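Local coordinates for MOBA relate protein (Mycobacterium sp., PDB 2WAW) that is of unknown function but belongs to the MobA-like NTP transferases of the GT-A clan, so it probably transfers a nucleotide from a nucleoside triphosphate, at residues L49-G54 against D67-V72; G123-V128 against W140-V145; Y131-G136 against A176-D181. One frame throughout, in Å; residues are numbered along the deposited sequence.

Contact 1 (L49-G54 against D67-V72); sequences LIVTLG and DGLDIV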
loop_
_atom_site.group_PDB
_atom_site.type_symbol
_atom_site.label_atom_id
_atom_site.label_comp_id
_atom_site.label_asym_id
_atom_site.label_seq_id
_atom_site.Cartn_x
_atom_site.Cartn_y
_atom_site.Cartn_z
ATOM N N LEU A 49 9.615 4.467 5.317
ATOM C CA LEU A 49 8.342 3.804 5.247
ATOM C C LEU A 49 7.290 4.523 6.077
ATOM O O LEU A 49 7.421 4.631 7.223
ATOM C CB LEU A 49 8.468 2.351 5.687
ATOM C CG LEU A 49 7.256 1.432 5.659
ATOM C CD1 LEU A 49 6.657 1.377 4.281
ATOM C CD2 LEU A 49 7.683 0.056 6.083
ATOM N N ILE A 50 6.239 4.954 5.405
ATOM C CA ILE A 50 5.113 5.656 5.995
ATOM C C ILE A 50 3.885 4.743 6.043
ATOM O O ILE A 50 3.619 4.054 5.129
ATOM C CB ILE A 50 4.711 6.868 5.145
ATOM C CG1 ILE A 50 5.822 7.919 5.120
ATOM C CG2 ILE A 50 3.395 7.452 5.603
ATOM C CD1 ILE A 50 5.600 8.964 4.144
ATOM N N VAL A 51 3.216 4.740 7.163
ATOM C CA VAL A 51 1.960 3.996 7.287
ATOM C C VAL A 51 0.871 4.958 7.716
ATOM O O VAL A 51 1.050 5.732 8.673
ATOM C CB VAL A 51 2.066 2.874 8.340
ATOM C CG1 VAL A 51 0.806 1.956 8.313
ATOM C CG2 VAL A 51 3.354 2.081 8.152
ATOM N N THR A 52 -0.259 4.930 6.997
ATOM C CA THR A 52 -1.392 5.777 7.391
ATOM C C THR A 52 -2.404 4.953 8.161
ATOM O O THR A 52 -2.630 3.769 7.867
ATOM C CB THR A 52 -2.100 6.450 6.184
ATOM O OG1 THR A 52 -2.727 5.434 5.391
ATOM C CG2 THR A 52 -1.096 7.216 5.292
ATOM N N LEU A 53 -3.006 5.594 9.154
ATOM C CA LEU A 53 -4.010 4.949 9.981
ATOM C C LEU A 53 -5.151 5.914 10.184
ATOM O O LEU A 53 -4.952 7.134 10.194
ATOM C CB LEU A 53 -3.407 4.557 11.333
ATOM C CG LEU A 53 -2.252 3.559 11.330
ATOM C CD1 LEU A 53 -1.704 3.393 12.733
ATOM C CD2 LEU A 53 -2.752 2.264 10.821
ATOM N N GLY A 54 -6.348 5.370 10.365
ATOM C CA GLY A 54 -7.528 6.206 10.542
ATOM C C GLY A 54 -8.120 6.105 11.938
ATOM O O GLY A 54 -7.392 6.130 12.939
ATOM N N ASP A 67 7.537 0.573 15.218
ATOM C CA ASP A 67 8.784 1.255 15.492
ATOM C C ASP A 67 9.596 1.480 14.240
ATOM O O ASP A 67 9.707 0.633 13.428
ATOM C CB ASP A 67 9.637 0.465 16.491
ATOM N N GLY A 68 10.114 2.663 14.100
ATOM C CA GLY A 68 10.939 3.016 12.994
ATOM C C GLY A 68 10.213 3.444 11.757
ATOM O O GLY A 68 10.818 3.773 10.798
ATOM N N LEU A 69 8.894 3.428 11.811
ATOM C CA LEU A 69 8.065 3.837 10.713
ATOM C C LEU A 69 7.528 5.244 10.936
ATOM O O LEU A 69 7.403 5.648 12.038
ATOM C CB LEU A 69 6.903 2.866 10.558
ATOM C CG LEU A 69 7.215 1.389 10.463
ATOM C CD1 LEU A 69 6.022 0.601 10.146
ATOM C CD2 LEU A 69 8.297 1.063 9.554
ATOM N N ASP A 70 7.213 5.971 9.876
ATOM C CA ASP A 70 6.534 7.261 10.003
ATOM C C ASP A 70 5.034 7.015 9.981
ATOM O O ASP A 70 4.486 6.563 8.969
ATOM C CB ASP A 70 6.939 8.211 8.877
ATOM C CG ASP A 70 8.374 8.656 9.000
ATOM O OD1 ASP A 70 8.790 9.021 10.130
ATOM O OD2 ASP A 70 9.092 8.635 7.985
ATOM N N ILE A 71 4.391 7.305 11.100
ATOM C CA ILE A 71 2.960 7.039 11.295
ATOM C C ILE A 71 2.149 8.298 11.036
ATOM O O ILE A 71 2.356 9.322 11.701
ATOM C CB ILE A 71 2.695 6.503 12.727
ATOM C CG1 ILE A 71 3.495 5.211 12.983
ATOM C CG2 ILE A 71 1.203 6.329 13.002
ATOM C CD1 ILE A 71 3.311 4.100 11.924
ATOM N N VAL A 72 1.216 8.215 10.089
ATOM C CA VAL A 72 0.445 9.389 9.671
ATOM C C VAL A 72 -1.019 9.111 10.058
ATOM O O VAL A 72 -1.620 8.170 9.565
ATOM C CB VAL A 72 0.624 9.652 8.168
ATOM C CG1 VAL A 72 -0.316 10.750 7.693
ATOM C CG2 VAL A 72 2.104 10.029 7.866
HETATM O O HOH W 1 10.780 5.259 7.900
#

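Contact 2 (G123-V128 against W140-V145); sequences GATIAV and WVSRGV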
loop_
_atom_site.group_PDB
_atom_site.type_symbol
_atom_site.label_atom_id
_atom_site.label_comp_id
_atom_site.label_asym_id
_atom_site.label_seq_id
_atom_site.Cartn_x
_atom_site.Cartn_y
_atom_site.Cartn_z
ATOM N N GLY A 123 12.607 6.957 -14.155
ATOM C CA GLY A 123 12.307 7.528 -15.473
ATOM C C GLY A 123 10.935 7.250 -16.088
ATOM O O GLY A 123 10.701 7.622 -17.244
ATOM N N ALA A 124 10.037 6.598 -15.340
ATOM C CA ALA A 124 8.606 6.553 -15.700
ATOM C C ALA A 124 7.826 7.450 -14.738
ATOM O O ALA A 124 8.173 7.563 -13.557
ATOM C CB ALA A 124 8.061 5.138 -15.663
ATOM N N THR A 125 6.780 8.093 -15.242
ATOM C CA THR A 125 5.943 8.959 -14.412
ATOM C C THR A 125 5.130 8.150 -13.401
ATOM O O THR A 125 5.108 8.482 -12.217
ATOM C CB THR A 125 5.025 9.867 -15.273
ATOM O OG1 THR A 125 5.836 10.693 -16.118
ATOM C CG2 THR A 125 4.162 10.754 -14.401
ATOM N N ILE A 126 4.477 7.089 -13.879
ATOM C CA ILE A 126 3.779 6.111 -13.039
ATOM C C ILE A 126 4.191 4.720 -13.503
ATOM O O ILE A 126 4.440 4.511 -14.688
ATOM C CB ILE A 126 2.238 6.243 -13.179
ATOM C CG1 ILE A 126 1.771 7.614 -12.670
ATOM C CG2 ILE A 126 1.515 5.099 -12.467
ATOM C CD1 ILE A 126 0.321 7.958 -13.003
ATOM N N ALA A 127 4.309 3.782 -12.574
ATOM C CA ALA A 127 4.431 2.376 -12.995
ATOM C C ALA A 127 3.518 1.503 -12.163
ATOM O O ALA A 127 3.172 1.852 -11.027
ATOM C CB ALA A 127 5.856 1.920 -12.884
ATOM N N VAL A 128 3.117 0.372 -12.734
ATOM C CA VAL A 128 2.197 -0.545 -12.051
ATOM C C VAL A 128 2.656 -1.979 -12.245
ATOM O O VAL A 128 3.372 -2.275 -13.201
ATOM C CB VAL A 128 0.737 -0.380 -12.554
ATOM C CG1 VAL A 128 0.257 1.058 -12.358
ATOM C CG2 VAL A 128 0.596 -0.829 -14.021
ATOM N N TRP A 140 4.043 2.582 -8.511
ATOM C CA TRP A 140 5.073 3.606 -8.392
ATOM C C TRP A 140 4.514 4.913 -8.876
ATOM O O TRP A 140 3.896 4.961 -9.928
ATOM C CB TRP A 140 6.296 3.208 -9.223
ATOM C CG TRP A 140 7.199 4.337 -9.636
ATOM C CD1 TRP A 140 7.142 5.056 -10.795
ATOM C CD2 TRP A 140 8.327 4.845 -8.903
ATOM N NE1 TRP A 140 8.159 5.983 -10.829
ATOM C CE2 TRP A 140 8.896 5.880 -9.676
ATOM C CE3 TRP A 140 8.900 4.533 -7.658
ATOM C CZ2 TRP A 140 10.025 6.606 -9.246
ATOM C CZ3 TRP A 140 10.019 5.241 -7.237
ATOM C CH2 TRP A 140 10.566 6.274 -8.025
ATOM N N VAL A 141 4.758 5.986 -8.117
ATOM C CA VAL A 141 4.390 7.342 -8.530
ATOM C C VAL A 141 5.587 8.257 -8.321
ATOM O O VAL A 141 6.090 8.396 -7.192
ATOM C CB VAL A 141 3.167 7.871 -7.763
ATOM C CG1 VAL A 141 2.747 9.259 -8.307
ATOM C CG2 VAL A 141 2.004 6.892 -7.882
ATOM N N SER A 142 6.010 8.915 -9.408
ATOM C CA SER A 142 7.185 9.758 -9.428
ATOM C C SER A 142 6.844 11.087 -8.761
ATOM O O SER A 142 5.683 11.490 -8.743
ATOM C CB SER A 142 7.634 10.004 -10.880
ATOM O OG SER A 142 6.639 10.725 -11.588
ATOM N N ARG A 143 7.859 11.733 -8.203
ATOM C CA ARG A 143 7.699 13.013 -7.519
ATOM C C ARG A 143 6.980 14.052 -8.388
ATOM O O ARG A 143 6.196 14.853 -7.875
ATOM C CB ARG A 143 9.068 13.547 -7.097
ATOM C CG ARG A 143 9.006 14.965 -6.510
ATOM C CD ARG A 143 10.316 15.352 -5.833
ATOM N NE ARG A 143 10.558 14.532 -4.650
ATOM C CZ ARG A 143 10.019 14.749 -3.451
ATOM N NH1 ARG A 143 9.200 15.777 -3.243
ATOM N NH2 ARG A 143 10.301 13.928 -2.449
ATOM N N GLY A 144 7.220 14.004 -9.698
ATOM C CA GLY A 144 6.626 14.968 -10.633
ATOM C C GLY A 144 5.110 15.016 -10.643
ATOM O O GLY A 144 4.520 16.037 -11.007
ATOM N N VAL A 145 4.460 13.929 -10.234
ATOM C CA VAL A 145 2.995 13.916 -10.185
ATOM C C VAL A 145 2.409 13.815 -8.763
ATOM O O VAL A 145 1.221 13.508 -8.573
ATOM C CB VAL A 145 2.401 12.857 -11.147
ATOM C CG1 VAL A 145 2.693 13.261 -12.593
ATOM C CG2 VAL A 145 2.973 11.490 -10.866
#

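Contact 3 (Y131-G136 against A176-D181); sequences YANGIG and ADVPLD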
loop_
_atom_site.group_PDB
_atom_site.type_symbol
_atom_site.label_atom_id
_atom_site.label_comp_id
_atom_site.label_asym_id
_atom_site.label_seq_id
_atom_site.Cartn_x
_atom_site.Cartn_y
_atom_site.Cartn_z
ATOM N N TYR A 131 0.113 -8.381 -13.267
ATOM C CA TYR A 131 0.058 -9.778 -12.875
ATOM C C TYR A 131 -0.596 -10.599 -13.984
ATOM O O TYR A 131 -1.064 -10.054 -14.995
ATOM C CB TYR A 131 -0.749 -9.875 -11.588
ATOM C CG TYR A 131 -0.117 -9.136 -10.423
ATOM C CD1 TYR A 131 0.822 -9.776 -9.614
ATOM C CD2 TYR A 131 -0.464 -7.831 -10.132
ATOM C CE1 TYR A 131 1.404 -9.138 -8.539
ATOM C CE2 TYR A 131 0.116 -7.164 -9.052
ATOM C CZ TYR A 131 1.052 -7.830 -8.258
ATOM O OH TYR A 131 1.652 -7.236 -7.179
ATOM N N ALA A 132 -0.618 -11.917 -13.804
ATOM C CA ALA A 132 -1.188 -12.824 -14.790
ATOM C C ALA A 132 -2.681 -12.546 -15.069
ATOM O O ALA A 132 -3.160 -12.783 -16.184
ATOM C CB ALA A 132 -0.985 -14.247 -14.331
ATOM N N ASN A 133 -3.400 -12.035 -14.065
ATOM C CA ASN A 133 -4.843 -11.793 -14.165
ATOM C C ASN A 133 -5.243 -10.331 -13.973
ATOM O O ASN A 133 -6.382 -10.033 -13.598
ATOM C CB ASN A 133 -5.609 -12.680 -13.171
ATOM C CG ASN A 133 -5.237 -12.407 -11.720
ATOM O OD1 ASN A 133 -4.150 -11.909 -11.416
ATOM N ND2 ASN A 133 -6.147 -12.746 -10.810
ATOM N N GLY A 134 -4.301 -9.428 -14.231
ATOM C CA GLY A 134 -4.583 -7.996 -14.240
ATOM C C GLY A 134 -3.541 -7.128 -13.565
ATOM O O GLY A 134 -2.579 -7.633 -12.991
ATOM N N ILE A 135 -3.746 -5.816 -13.654
ATOM C CA ILE A 135 -2.913 -4.785 -13.029
ATOM C C ILE A 135 -3.245 -4.681 -11.546
ATOM O O ILE A 135 -4.419 -4.820 -11.170
ATOM C CB ILE A 135 -3.198 -3.409 -13.704
ATOM C CG1 ILE A 135 -2.739 -3.407 -15.173
ATOM C CG2 ILE A 135 -2.616 -2.228 -12.907
ATOM C CD1 ILE A 135 -1.273 -3.703 -15.378
ATOM N N GLY A 136 -2.252 -4.405 -10.715
ATOM C CA GLY A 136 -2.538 -4.173 -9.306
ATOM C C GLY A 136 -1.365 -3.591 -8.562
ATOM O O GLY A 136 -0.282 -3.380 -9.125
ATOM N N ALA A 176 2.802 -13.855 -11.120
ATOM C CA ALA A 176 1.891 -14.202 -10.030
ATOM C C ALA A 176 0.523 -13.639 -10.382
ATOM O O ALA A 176 0.405 -12.858 -11.332
ATOM C CB ALA A 176 2.399 -13.590 -8.712
ATOM N N ASP A 177 -0.505 -14.016 -9.619
ATOM C CA ASP A 177 -1.810 -13.344 -9.675
ATOM C C ASP A 177 -1.833 -12.098 -8.785
ATOM O O ASP A 177 -1.023 -11.978 -7.867
ATOM C CB ASP A 177 -2.933 -14.287 -9.242
ATOM C CG ASP A 177 -3.209 -15.378 -10.268
ATOM O OD1 ASP A 177 -2.779 -15.236 -11.434
ATOM O OD2 ASP A 177 -3.876 -16.371 -9.906
ATOM N N VAL A 178 -2.774 -11.194 -9.051
ATOM C CA VAL A 178 -2.982 -9.997 -8.205
ATOM C C VAL A 178 -3.096 -10.446 -6.740
ATOM O O VAL A 178 -3.810 -11.419 -6.444
ATOM C CB VAL A 178 -4.259 -9.211 -8.633
ATOM C CG1 VAL A 178 -4.571 -8.026 -7.696
ATOM C CG2 VAL A 178 -4.133 -8.702 -10.068
ATOM N N PRO A 179 -2.383 -9.762 -5.821
ATOM C CA PRO A 179 -2.442 -10.129 -4.398
ATOM C C PRO A 179 -3.857 -9.968 -3.876
ATOM O O PRO A 179 -4.583 -9.072 -4.323
ATOM C CB PRO A 179 -1.544 -9.083 -3.726
ATOM C CG PRO A 179 -1.480 -7.931 -4.705
ATOM C CD PRO A 179 -1.491 -8.609 -6.050
ATOM N N LEU A 180 -4.257 -10.854 -2.969
ATOM C CA LEU A 180 -5.555 -10.737 -2.339
ATOM C C LEU A 180 -5.550 -9.517 -1.439
ATOM O O LEU A 180 -4.511 -9.171 -0.870
ATOM C CB LEU A 180 -5.862 -11.973 -1.499
ATOM C CG LEU A 180 -6.002 -13.319 -2.228
ATOM C CD1 LEU A 180 -6.403 -14.390 -1.223
ATOM C CD2 LEU A 180 -7.021 -13.234 -3.355
ATOM N N ASP A 181 -6.708 -8.868 -1.345
ATOM C CA ASP A 181 -6.924 -7.826 -0.343
ATOM C C ASP A 181 -8.196 -8.137 0.441
ATOM O O ASP A 181 -8.821 -9.177 0.224
ATOM C CB ASP A 181 -6.941 -6.421 -0.963
ATOM C CG ASP A 181 -7.881 -6.305 -2.153
ATOM O OD1 ASP A 181 -8.927 -6.998 -2.182
ATOM O OD2 ASP A 181 -7.570 -5.503 -3.060
HETATM O O HOH W 2 -5.887 -12.458 -7.878
#

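Contact 1 (L49-G54 against D67-V72)
The second parallel strand pairing of a Rossmann-like sheet is made here, where strand 48-53 returns through helix 57-63 to strand 70-73 in a beta-alpha-beta unit. I50, V51 and T52 stand beside D70, I71 and V72 in parallel register, the short strand axes 4.7 Å apart and inclined by 25°. Four backbone bonds stitch them: D70 N to L49 O, V51 N to D70 O (2.9 Å), V72 N to V51 O, and L53 N to V72 O. The carbonyls of D70 and V72 also receive the CA-H groups of I50 and T52. Before the pairing begins, a water bridges L49 N and G68 O.

On one face, L69 splits its branches: L69 CD2 lies beside L49, 3.7 Å from L49 CD2, while L69 CD1 meets CG2 of V51 at 3.6 Å. In I71, CG1 stands anti to the carbonyl carbon (chi1 -59°) and a chi2 of -52° folds CD1 back over the neighbouring strand to 4.0 Å from CB of V51; its other branch, CG2, lies against CD1 of L53. Helix 33-42 packs on this side through L38, which touches both V51 and L69.

The other face carries I50, T52, D70 and V72. CG2 of I50 meets CG2 of V72 at 3.7 Å, and CG1 of I50 rests on CB of D70, whose carboxylate turns to Q48. T52 OG1 bonds to S84 OG and A12 N, joining this layer to strand 6-12. Helix 84-90 packs here, A88 touching I50 and T52. Helices on both faces give a three-layer alpha/beta/alpha sandwich, as in the Rossmann-like core of GT-A proteins.

Contact 2 (G123-V128 against W140-V145)
With CG of W140 swung anti to the backbone N (chi1 157°) and the ring turned crosswise by a chi2 of -92°, the indole edge comes up against the chain of A124-A127; S142, by contrast, holds OG between its backbone N and carbonyl carbon (chi1 64°), within bonding distance of T125 O. Both groups serve the open end of a beta hairpin, strands 126-131 and 134-142, where the antiparallel pairing starts and finishes.

A127 and W140 form a hydrogen-bonded pair, with W140 N to A127 O at 2.8 Å and A127 N to W140 O at 2.9 Å, and their CB atoms touch on one face. I126 and V141 follow as a non-hydrogen-bonded pair, the CA-H of I126 directed at W140 O. On the side of I126, helix 158-163 packs through L161 and I162, while strand 169-173 bonds to the far edge of 126-131.

Toward the open end, side chains join the backbone in the pairing. W140 NE1 reaches A124 O at 3.2 Å; the oxygen lies almost in the indole plane, although the N-H approaches from above the carbonyl plane and not along a lone pair. T125 O is gripped twice, by S142 N (3.0 Å), nearly in line with the C=O bond, and by S142 OG (2.8 Å), which lies on a lone pair in the carbonyl plane. Of these two hydrogen bonds, the one from OG helps to hold the side-chain rotation. V145, at the N-cap of the following helix, closes the end: its CG1 presses on CG2 of T125 at 3.4 Å, tighter than usual for two methyl groups.

Contact 3 (Y131-G136 against A176-D181)
A176 opens the contact by presenting its carbonyl O to the turn of a hairpin: A132 N donates to it in a nearly straight bond of 2.8 Å (174° at the hydrogen). The same oxygen lies at the edge of the Y131 ring and close to Y131 CB, and A176 CB touches ring atom CD1. D177 follows, its CB 3.4 Å from N133 OD1, while its own OD1 rests near the methyl of A132.

V178 then makes the second bond. Its N donates to N133 OD1 at 2.8 Å, in the amide plane and on a lone pair. N133 owes this reach to a chi1 of 61°, which sets its amide between backbone N and carbonyl carbon and turns it to the incoming chain. The other end of the amide, ND2, donates a hydrogen bond to a water that in turn donates to V178 O, so the one side chain holds V178 N directly and V178 O by way of the water. CG2 of V178 lies 3.5 Å from G134 O, beside the type I turn Y131-G134; Y131 N to G134 O pairs the strands at its base, while the turn's own bond, G134 N to Y131 O, is weak.

CA of V178 and CD of P179 both stand over the same face of the Y131 ring as CH-pi contacts, CD 3.8 Å from the ring centroid. The tyrosine OH hydrogen-bonds to H137 O, which fixes the far end of the ring against its own hairpin.

L180 packs on L191 and S194 of helix 185-197, while P179 touches I109. The loop thus spans from strand 169-173, whose R173 touches A132, across the tip of hairpin 126-142 to the C-terminal helix.

From the N terminus, contact 1 closes first, a short parallel crossover whose second strand, 70-73, is an outermost one. The chain then passes strand 98-103 and enters contact 2, which shuts the base of the 126-142 hairpin. Contact 3 opens inside that hairpin, at its turn, and closes only after strand 169-173, so contacts 2 and 3 cross; they touch where V128 meets I135. Contact 1 stands apart in series, its centre about 25 Å from that of contact 3. Between them they join an edge pair of parallel strands, close the antiparallel hairpin, and bind its turn to the loop leading to helix 185-197.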